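Local atomic coordinates of uncharacterized protein with ferredoxin-like fold (Deinococcus radiodurans, PDB entry 3E8O), a protein that is of unknown function but probably acts as a monooxygenase, being a member of the antibiotic biosynthesis monooxygenase family. Residues His32-Ala44 and Tyr56-Ile70. Numbering follows the deposited sequence.
Sequences HAAHLRQLLVHIA and YLVSEDLSQPGHFLI
Arg37 reaches off helix 33-44 with its chain extended from CG to NE and takes hold of Glu60 side-on in a salt bridge: NE lies 2.8 Å from OE1 and NH2 2.9 Å from OE2, both bonds nearly straight. Each carboxylate oxygen is met on its syn side, NE coming in more tilted from the carboxylate plane than NH2, and the two flat groups are turned only 26° apart. On its anti side OE2 takes a further bond, from Gly66 N, 2.8 Å away, so the carboxylate also ties strand 56-61 to the type II beta turn Gln64-His67. The Phe68 ring turns an edge to Arg37 NE, its plane 71° from the guanidinium, and Arg37 CG lies 3.7 Å from Phe68 CE1. Leu36 CD2 comes in at CD2 and CE2 of the same ring, while Leu40 CD1 rests near Phe68 CG and CB. This is one helix of a ferredoxin-like fold laid on its antiparallel sheet, nearly antiparallel to strand 56-61 (164°), and in the dimer that strand continues the sheet into the second subunit. Leu40 CD2 meanwhile reaches Ile70 CD1, and Leu40 CB abuts Val58 CB, whose two methyls both lie beside Leu40 O. Farther along, Tyr56 has its CG anti to the backbone N (chi1 -162°), which brings the ring alongside Ala44, Tyr56 CD1 3.6 Å from Ala44 CB. The Tyr56 hydroxyl reaches Ile43 CG2 and hydrogen-bonds an unidentified bound molecule.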
ATOM      1  N   HIS A  32      16.432  -8.085  12.145  1.00 16.90           N
ATOM      2  CA  HIS A  32      16.674  -6.783  11.467  1.00 16.88           C
ATOM      3  C   HIS A  32      15.422  -5.948  11.229  1.00 14.53           C
ATOM      4  O   HIS A  32      15.499  -4.838  10.693  1.00 14.29           O
ATOM      5  CB  HIS A  32      17.346  -7.004  10.114  1.00 18.28           C
ATOM      6  CG  HIS A  32      18.685  -7.677  10.176  1.00 23.69           C
ATOM      7  ND1 HIS A  32      19.749  -7.126  10.834  1.00 27.80           N
ATOM      8  CD2 HIS A  32      19.143  -8.819   9.606  1.00 26.16           C
ATOM      9  CE1 HIS A  32      20.802  -7.916  10.718  1.00 27.97           C
ATOM     10  NE2 HIS A  32      20.464  -8.952   9.970  1.00 28.12           N
ATOM     11  N   ALA A  33      14.288  -6.479  11.643  1.00 13.00           N
ATOM     12  CA  ALA A  33      13.002  -5.803  11.352  1.00 12.26           C
ATOM     13  C   ALA A  33      12.906  -4.422  11.969  1.00 12.19           C
ATOM     14  O   ALA A  33      12.456  -3.483  11.331  1.00 12.31           O
ATOM     15  CB  ALA A  33      11.786  -6.699  11.737  1.00 14.41           C
ATOM     16  N   ALA A  34      13.302  -4.292  13.232  1.00 13.48           N
ATOM     17  CA  ALA A  34      13.233  -2.965  13.883  1.00 12.00           C
ATOM     18  C   ALA A  34      14.072  -1.904  13.127  1.00 12.35           C
ATOM     19  O   ALA A  34      13.664  -0.758  12.924  1.00 12.61           O
ATOM     20  CB  ALA A  34      13.606  -3.055  15.395  1.00 12.70           C
ATOM     21  N   HIS A  35      15.254  -2.302  12.707  1.00 12.55           N
ATOM     22  CA  HIS A  35      16.134  -1.437  11.930  0.50 13.47           C
ATOM     23  C   HIS A  35      15.494  -1.069  10.585  1.00 13.07           C
ATOM     24  O   HIS A  35      15.550   0.071  10.128  1.00 15.05           O
ATOM     25  CB  HIS A  35      17.522  -2.088  11.713  0.50 13.53           C
ATOM     26  CG  HIS A  35      18.297  -2.306  12.991  0.50 13.27           C
ATOM     27  ND1 HIS A  35      19.011  -3.458  13.246  0.50 17.84           N
ATOM     28  CD2 HIS A  35      18.406  -1.546  14.106  0.50 15.05           C
ATOM     29  CE1 HIS A  35      19.552  -3.384  14.452  0.50 16.16           C
ATOM     30  NE2 HIS A  35      19.210  -2.229  14.988  0.50 18.40           N
ATOM     31  N   LEU A  36      14.820  -2.042   9.978  1.00 12.80           N
ATOM     32  CA  LEU A  36      14.206  -1.753   8.681  1.00 12.08           C
ATOM     33  C   LEU A  36      13.021  -0.790   8.816  1.00 11.70           C
ATOM     34  O   LEU A  36      12.825   0.110   7.996  1.00 12.78           O
ATOM     35  CB  LEU A  36      13.783  -3.023   7.971  1.00 12.34           C
ATOM     36  CG  LEU A  36      13.180  -2.817   6.574  1.00 11.64           C
ATOM     37  CD1 LEU A  36      14.065  -2.017   5.618  1.00 12.70           C
ATOM     38  CD2 LEU A  36      12.752  -4.170   5.955  1.00 12.24           C
ATOM     39  N   ARG A  37      12.283  -0.938   9.900  1.00 11.40           N
ATOM     40  CA  ARG A  37      11.144  -0.042  10.109  1.00 10.80           C
ATOM     41  C   ARG A  37      11.636   1.382  10.248  1.00 12.08           C
ATOM     42  O   ARG A  37      11.076   2.302   9.713  1.00 12.32           O
ATOM     43  CB  ARG A  37      10.292  -0.437  11.336  1.00 11.62           C
ATOM     44  CG  ARG A  37       9.596  -1.766  11.204  1.00 12.14           C
ATOM     45  CD  ARG A  37       8.692  -2.065  12.394  1.00 11.80           C
ATOM     46  NE  ARG A  37       8.198  -3.421  12.369  1.00 11.96           N
ATOM     47  CZ  ARG A  37       8.741  -4.469  12.969  1.00 12.87           C
ATOM     48  NH1 ARG A  37       9.749  -4.338  13.809  1.00 14.84           N
ATOM     49  NH2 ARG A  37       8.247  -5.657  12.743  1.00 13.64           N
ATOM     50  N   GLN A  38      12.696   1.552  11.026  1.00 12.45           N
ATOM     51  CA  GLN A  38      13.268   2.871  11.237  1.00 12.52           C
ATOM     52  C   GLN A  38      13.755   3.483   9.929  1.00 13.44           C
ATOM     53  O   GLN A  38      13.540   4.652   9.639  1.00 13.82           O
ATOM     54  CB  GLN A  38      14.409   2.840  12.292  1.00 14.31           C
ATOM     55  CG  GLN A  38      15.007   4.229  12.493  1.00 21.20           C
ATOM     56  CD  GLN A  38      16.229   4.313  13.350  1.00 27.93           C
ATOM     57  OE1 GLN A  38      17.162   3.516  13.235  1.00 29.14           O
ATOM     58  NE2 GLN A  38      16.255   5.338  14.192  1.00 34.92           N
ATOM     59  N   LEU A  39      14.427   2.661   9.142  1.00 14.13           N
ATOM     60  CA  LEU A  39      14.940   3.103   7.822  1.00 13.68           C
ATOM     61  C   LEU A  39      13.817   3.521   6.892  1.00 13.38           C
ATOM     62  O   LEU A  39      13.890   4.554   6.230  1.00 13.62           O
ATOM     63  CB  LEU A  39      15.762   1.989   7.192  1.00 14.74           C
ATOM     64  CG  LEU A  39      16.323   2.250   5.791  1.00 14.90           C
ATOM     65  CD1 LEU A  39      17.244   3.466   5.730  1.00 21.07           C
ATOM     66  CD2 LEU A  39      17.048   0.964   5.303  1.00 18.68           C
ATOM     67  N   LEU A  40      12.751   2.719   6.868  1.00 12.58           N
ATOM     68  CA  LEU A  40      11.611   2.997   6.005  1.00 10.91           C
ATOM     69  C   LEU A  40      10.911   4.320   6.383  1.00 11.17           C
ATOM     70  O   LEU A  40      10.562   5.120   5.540  1.00 10.96           O
ATOM     71  CB  LEU A  40      10.623   1.825   5.971  1.00 10.48           C
ATOM     72  CG  LEU A  40      11.056   0.571   5.218  1.00 10.59           C
ATOM     73  CD1 LEU A  40      10.114  -0.588   5.496  1.00 11.39           C
ATOM     74  CD2 LEU A  40      11.149   0.868   3.692  1.00 14.14           C
ATOM     75  N   VAL A  41      10.731   4.527   7.677  1.00 11.39           N
ATOM     76  CA  VAL A  41      10.083   5.753   8.156  1.00 12.05           C
ATOM     77  C   VAL A  41      10.946   6.958   7.769  1.00 12.65           C
ATOM     78  O   VAL A  41      10.429   8.004   7.355  1.00 13.28           O
ATOM     79  CB  VAL A  41       9.803   5.648   9.681  1.00 12.94           C
ATOM     80  CG1 VAL A  41       9.445   7.005  10.271  1.00 16.12           C
ATOM     81  CG2 VAL A  41       8.689   4.607   9.923  1.00 13.62           C
ATOM     82  N   HIS A  42      12.264   6.794   7.865  1.00 12.68           N
ATOM     83  CA  HIS A  42      13.202   7.878   7.529  1.00 14.95           C
ATOM     84  C   HIS A  42      13.132   8.213   6.045  1.00 14.27           C
ATOM     85  O   HIS A  42      13.038   9.385   5.658  1.00 15.91           O
ATOM     86  CB  HIS A  42      14.632   7.550   7.939  1.00 16.47           C
ATOM     87  CG  HIS A  42      15.624   8.590   7.530  1.00 28.37           C
ATOM     88  ND1 HIS A  42      16.168   8.646   6.258  1.00 38.54           N
ATOM     89  CD2 HIS A  42      16.148   9.633   8.215  1.00 34.49           C
ATOM     90  CE1 HIS A  42      16.983   9.686   6.184  1.00 39.88           C
ATOM     91  NE2 HIS A  42      16.989  10.298   7.358  1.00 38.30           N
ATOM     92  N   ILE A  43      13.146   7.174   5.227  1.00 14.11           N
ATOM     93  CA  ILE A  43      13.073   7.323   3.752  1.00 16.20           C
ATOM     94  C   ILE A  43      11.760   8.011   3.352  1.00 13.31           C
ATOM     95  O   ILE A  43      11.718   8.896   2.511  1.00 15.02           O
ATOM     96  CB  ILE A  43      13.205   5.963   3.050  1.00 19.34           C
ATOM     97  CG1 ILE A  43      14.621   5.383   3.252  1.00 18.75           C
ATOM     98  CG2 ILE A  43      12.883   6.085   1.560  1.00 22.22           C
ATOM     99  CD1 ILE A  43      14.650   3.790   3.110  1.00 23.39           C
ATOM    100  N   ALA A  44      10.675   7.617   3.996  1.00 12.42           N
ATOM    101  CA  ALA A  44       9.373   8.218   3.695  1.00 12.05           C
ATOM    102  C   ALA A  44       9.325   9.702   4.034  1.00 14.31           C
ATOM    103  O   ALA A  44       8.809  10.494   3.270  1.00 15.04           O
ATOM    104  CB  ALA A  44       8.234   7.425   4.412  1.00 11.59           C
ATOM    105  N   TYR A  56       3.755   8.918  -0.402  1.00  9.31           N
ATOM    106  CA  TYR A  56       4.815   7.930  -0.086  1.00  9.68           C
ATOM    107  C   TYR A  56       4.518   7.367   1.290  1.00 10.41           C
ATOM    108  O   TYR A  56       4.662   8.034   2.298  1.00 11.90           O
ATOM    109  CB  TYR A  56       6.201   8.566  -0.132  1.00  9.72           C
ATOM    110  CG  TYR A  56       7.324   7.563  -0.237  1.00 10.16           C
ATOM    111  CD1 TYR A  56       7.756   6.862   0.846  1.00 12.44           C
ATOM    112  CD2 TYR A  56       8.022   7.396  -1.419  1.00 11.06           C
ATOM    113  CE1 TYR A  56       8.787   5.951   0.752  1.00 12.48           C
ATOM    114  CE2 TYR A  56       9.058   6.519  -1.517  1.00 11.98           C
ATOM    115  CZ  TYR A  56       9.459   5.795  -0.428  1.00 10.33           C
ATOM    116  OH  TYR A  56      10.488   4.884  -0.443  1.00 13.86           O
ATOM    117  N   LEU A  57       4.039   6.142   1.297  1.00  9.09           N
ATOM    118  CA  LEU A  57       3.679   5.427   2.510  1.00  9.48           C
ATOM    119  C   LEU A  57       4.483   4.136   2.642  1.00  8.63           C
ATOM    120  O   LEU A  57       4.710   3.400   1.682  1.00 10.36           O
ATOM    121  CB  LEU A  57       2.196   5.024   2.484  1.00 10.81           C
ATOM    122  CG  LEU A  57       1.165   6.115   2.377  1.00 12.63           C
ATOM    123  CD1 LEU A  57      -0.240   5.512   2.158  1.00 11.22           C
ATOM    124  CD2 LEU A  57       1.205   7.014   3.581  1.00 14.92           C
ATOM    125  N   VAL A  58       4.920   3.894   3.870  1.00  8.44           N
ATOM    126  CA  VAL A  58       5.609   2.680   4.213  1.00  9.46           C
ATOM    127  C   VAL A  58       4.773   1.975   5.277  1.00  9.38           C
ATOM    128  O   VAL A  58       4.315   2.605   6.240  1.00  9.31           O
ATOM    129  CB  VAL A  58       7.043   2.921   4.672  1.00  9.45           C
ATOM    130  CG1 VAL A  58       7.904   3.436   3.504  1.00  9.68           C
ATOM    131  CG2 VAL A  58       7.197   3.910   5.925  1.00 10.89           C
ATOM    132  N   SER A  59       4.491   0.696   5.063  1.00  8.82           N
ATOM    133  CA  SER A  59       3.530  -0.033   5.922  1.00  7.99           C
ATOM    134  C   SER A  59       3.950  -1.470   6.115  1.00  7.81           C
ATOM    135  O   SER A  59       4.759  -2.004   5.372  1.00  9.45           O
ATOM    136  CB  SER A  59       2.103   0.095   5.337  1.00  7.91           C
ATOM    137  OG  SER A  59       1.993  -0.516   4.046  1.00  8.94           O
ATOM    138  N   GLU A  60       3.353  -2.089   7.109  1.00  9.08           N
ATOM    139  CA  GLU A  60       3.647  -3.481   7.458  1.00  9.22           C
ATOM    140  C   GLU A  60       2.402  -4.339   7.310  1.00  7.93           C
ATOM    141  O   GLU A  60       1.321  -3.991   7.769  1.00  9.38           O
ATOM    142  CB  GLU A  60       4.187  -3.585   8.895  1.00  9.86           C
ATOM    143  CG  GLU A  60       4.732  -4.951   9.232  1.00 10.17           C
ATOM    144  CD  GLU A  60       5.544  -5.003  10.519  1.00 11.81           C
ATOM    145  OE1 GLU A  60       5.697  -3.948  11.154  1.00 12.06           O
ATOM    146  OE2 GLU A  60       6.071  -6.119  10.858  1.00 12.71           O
ATOM    147  N   ASP A  61       2.586  -5.440   6.605  1.00  9.06           N
ATOM    148  CA  ASP A  61       1.532  -6.385   6.261  1.00  9.80           C
ATOM    149  C   ASP A  61       0.929  -6.971   7.528  1.00 11.52           C
ATOM    150  O   ASP A  61       1.660  -7.617   8.299  1.00 13.45           O
ATOM    151  CB  ASP A  61       2.138  -7.492   5.349  1.00 11.43           C
ATOM    152  CG  ASP A  61       1.089  -8.402   4.737  1.00 13.23           C
ATOM    153  OD1 ASP A  61      -0.000  -8.504   5.300  1.00 16.10           O
ATOM    154  OD2 ASP A  61       1.415  -9.031   3.719  1.00 16.81           O
ATOM    155  N   LEU A  62      -0.361  -6.744   7.765  1.00  9.82           N
ATOM    156  CA  LEU A  62      -1.023  -7.272   8.961  1.00 11.66           C
ATOM    157  C   LEU A  62      -1.015  -8.821   8.951  1.00 13.81           C
ATOM    158  O   LEU A  62      -1.129  -9.418  10.002  1.00 17.55           O
ATOM    159  CB  LEU A  62      -2.494  -6.772   9.056  1.00 11.25           C
ATOM    160  CG  LEU A  62      -2.687  -5.306   9.334  1.00 11.73           C
ATOM    161  CD1 LEU A  62      -4.177  -5.020   9.271  1.00 13.47           C
ATOM    162  CD2 LEU A  62      -2.126  -4.957  10.701  1.00 15.42           C
ATOM    163  N   SER A  63      -0.994  -9.393   7.731  1.00 16.19           N
ATOM    164  CA  SER A  63      -1.091 -10.857   7.444  1.00 19.05           C
ATOM    165  C   SER A  63       0.275 -11.530   7.535  1.00 19.76           C
ATOM    166  O   SER A  63       0.346 -12.764   7.598  1.00 22.08           O
ATOM    167  CB  SER A  63      -1.732 -11.115   6.047  1.00 18.59           C
ATOM    168  OG  SER A  63      -3.062 -10.523   5.878  1.00 19.39           O
ATOM    169  N   GLN A  64       1.340 -10.736   7.616  1.00 18.96           N
ATOM    170  CA  GLN A  64       2.736 -11.228   7.636  1.00 19.32           C
ATOM    171  C   GLN A  64       3.741 -10.278   8.269  1.00 17.64           C
ATOM    172  O   GLN A  64       4.389  -9.485   7.586  1.00 17.15           O
ATOM    173  CB  GLN A  64       3.251 -11.436   6.222  1.00 20.56           C
ATOM    174  CG  GLN A  64       2.511 -12.294   5.289  1.00 27.33           C
ATOM    175  CD  GLN A  64       3.382 -12.517   4.075  1.00 35.94           C
ATOM    176  OE1 GLN A  64       4.307 -13.321   4.122  1.00 39.83           O
ATOM    177  NE2 GLN A  64       3.138 -11.766   3.004  1.00 41.54           N
ATOM    178  N   PRO A  65       3.924 -10.357   9.576  1.00 17.17           N
ATOM    179  CA  PRO A  65       4.877  -9.527  10.300  1.00 18.16           C
ATOM    180  C   PRO A  65       6.254  -9.620   9.682  1.00 15.91           C
ATOM    181  O   PRO A  65       6.668 -10.693   9.209  1.00 17.49           O
ATOM    182  CB  PRO A  65       4.857 -10.115  11.703  1.00 20.43           C
ATOM    183  CG  PRO A  65       3.506 -10.698  11.801  1.00 21.79           C
ATOM    184  CD  PRO A  65       3.214 -11.285  10.485  1.00 20.81           C
ATOM    185  N   GLY A  66       6.905  -8.462   9.574  1.00 15.12           N
ATOM    186  CA  GLY A  66       8.247  -8.370   9.014  1.00 14.99           C
ATOM    187  C   GLY A  66       8.250  -8.226   7.514  1.00 12.83           C
ATOM    188  O   GLY A  66       9.310  -8.164   6.910  1.00 13.63           O
ATOM    189  N   HIS A  67       7.058  -8.151   6.929  1.00 12.25           N
ATOM    190  CA  HIS A  67       6.871  -7.938   5.457  1.00 11.17           C
ATOM    191  C   HIS A  67       6.252  -6.563   5.292  1.00  9.71           C
ATOM    192  O   HIS A  67       5.252  -6.241   5.926  1.00 10.50           O
ATOM    193  CB  HIS A  67       6.022  -9.044   4.859  1.00 11.83           C
ATOM    194  CG  HIS A  67       6.687 -10.382   4.909  1.00 14.86           C
ATOM    195  ND1 HIS A  67       7.089 -11.039   3.777  1.00 17.44           N
ATOM    196  CD2 HIS A  67       7.074 -11.147   5.957  1.00 17.86           C
ATOM    197  CE1 HIS A  67       7.658 -12.185   4.119  1.00 19.22           C
ATOM    198  NE2 HIS A  67       7.644 -12.285   5.440  1.00 19.54           N
ATOM    199  N   PHE A  68       6.874  -5.781   4.418  1.00  8.97           N
ATOM    200  CA  PHE A  68       6.570  -4.357   4.269  1.00  9.51           C
ATOM    201  C   PHE A  68       6.208  -4.016   2.844  1.00  9.39           C
ATOM    202  O   PHE A  68       6.539  -4.715   1.881  1.00 10.39           O
ATOM    203  CB  PHE A  68       7.788  -3.523   4.719  1.00  9.67           C
ATOM    204  CG  PHE A  68       8.225  -3.812   6.143  1.00  9.82           C
ATOM    205  CD1 PHE A  68       7.570  -3.253   7.212  1.00 10.31           C
ATOM    206  CD2 PHE A  68       9.244  -4.727   6.411  1.00 12.44           C
ATOM    207  CE1 PHE A  68       7.905  -3.558   8.492  1.00 11.08           C
ATOM    208  CE2 PHE A  68       9.576  -5.034   7.702  1.00 12.31           C
ATOM    209  CZ  PHE A  68       8.907  -4.450   8.741  1.00 11.95           C
ATOM    210  N   LEU A  69       5.484  -2.905   2.766  1.00  8.64           N
ATOM    211  CA  LEU A  69       5.002  -2.338   1.521  0.50 10.17           C
ATOM    212  C   LEU A  69       5.443  -0.879   1.417  1.00  9.10           C
ATOM    213  O   LEU A  69       5.424  -0.141   2.408  1.00 10.33           O
ATOM    214  CB  LEU A  69       3.455  -2.434   1.469  0.50 10.23           C
ATOM    215  CG  LEU A  69       2.638  -1.997   0.244  0.50 11.52           C
ATOM    216  CD1 LEU A  69       2.950  -2.844  -0.999  0.50 12.08           C
ATOM    217  CD2 LEU A  69       1.113  -2.056   0.552  0.50 13.69           C
ATOM    218  N   ILE A  70       5.796  -0.483   0.207  1.00  9.25           N
ATOM    219  CA  ILE A  70       6.137   0.878  -0.134  1.00  9.76           C
ATOM    220  C   ILE A  70       5.150   1.292  -1.227  1.00  9.57           C
ATOM    221  O   ILE A  70       5.140   0.729  -2.334  1.00 10.94           O
ATOM    222  CB  ILE A  70       7.581   1.080  -0.619  1.00  9.46           C
ATOM    223  CG1 ILE A  70       8.633   0.470   0.318  1.00 10.57           C
ATOM    224  CG2 ILE A  70       7.844   2.550  -0.837  1.00 10.70           C
ATOM    225  CD1 ILE A  70      10.055   0.579  -0.168  1.00 11.96           C
TER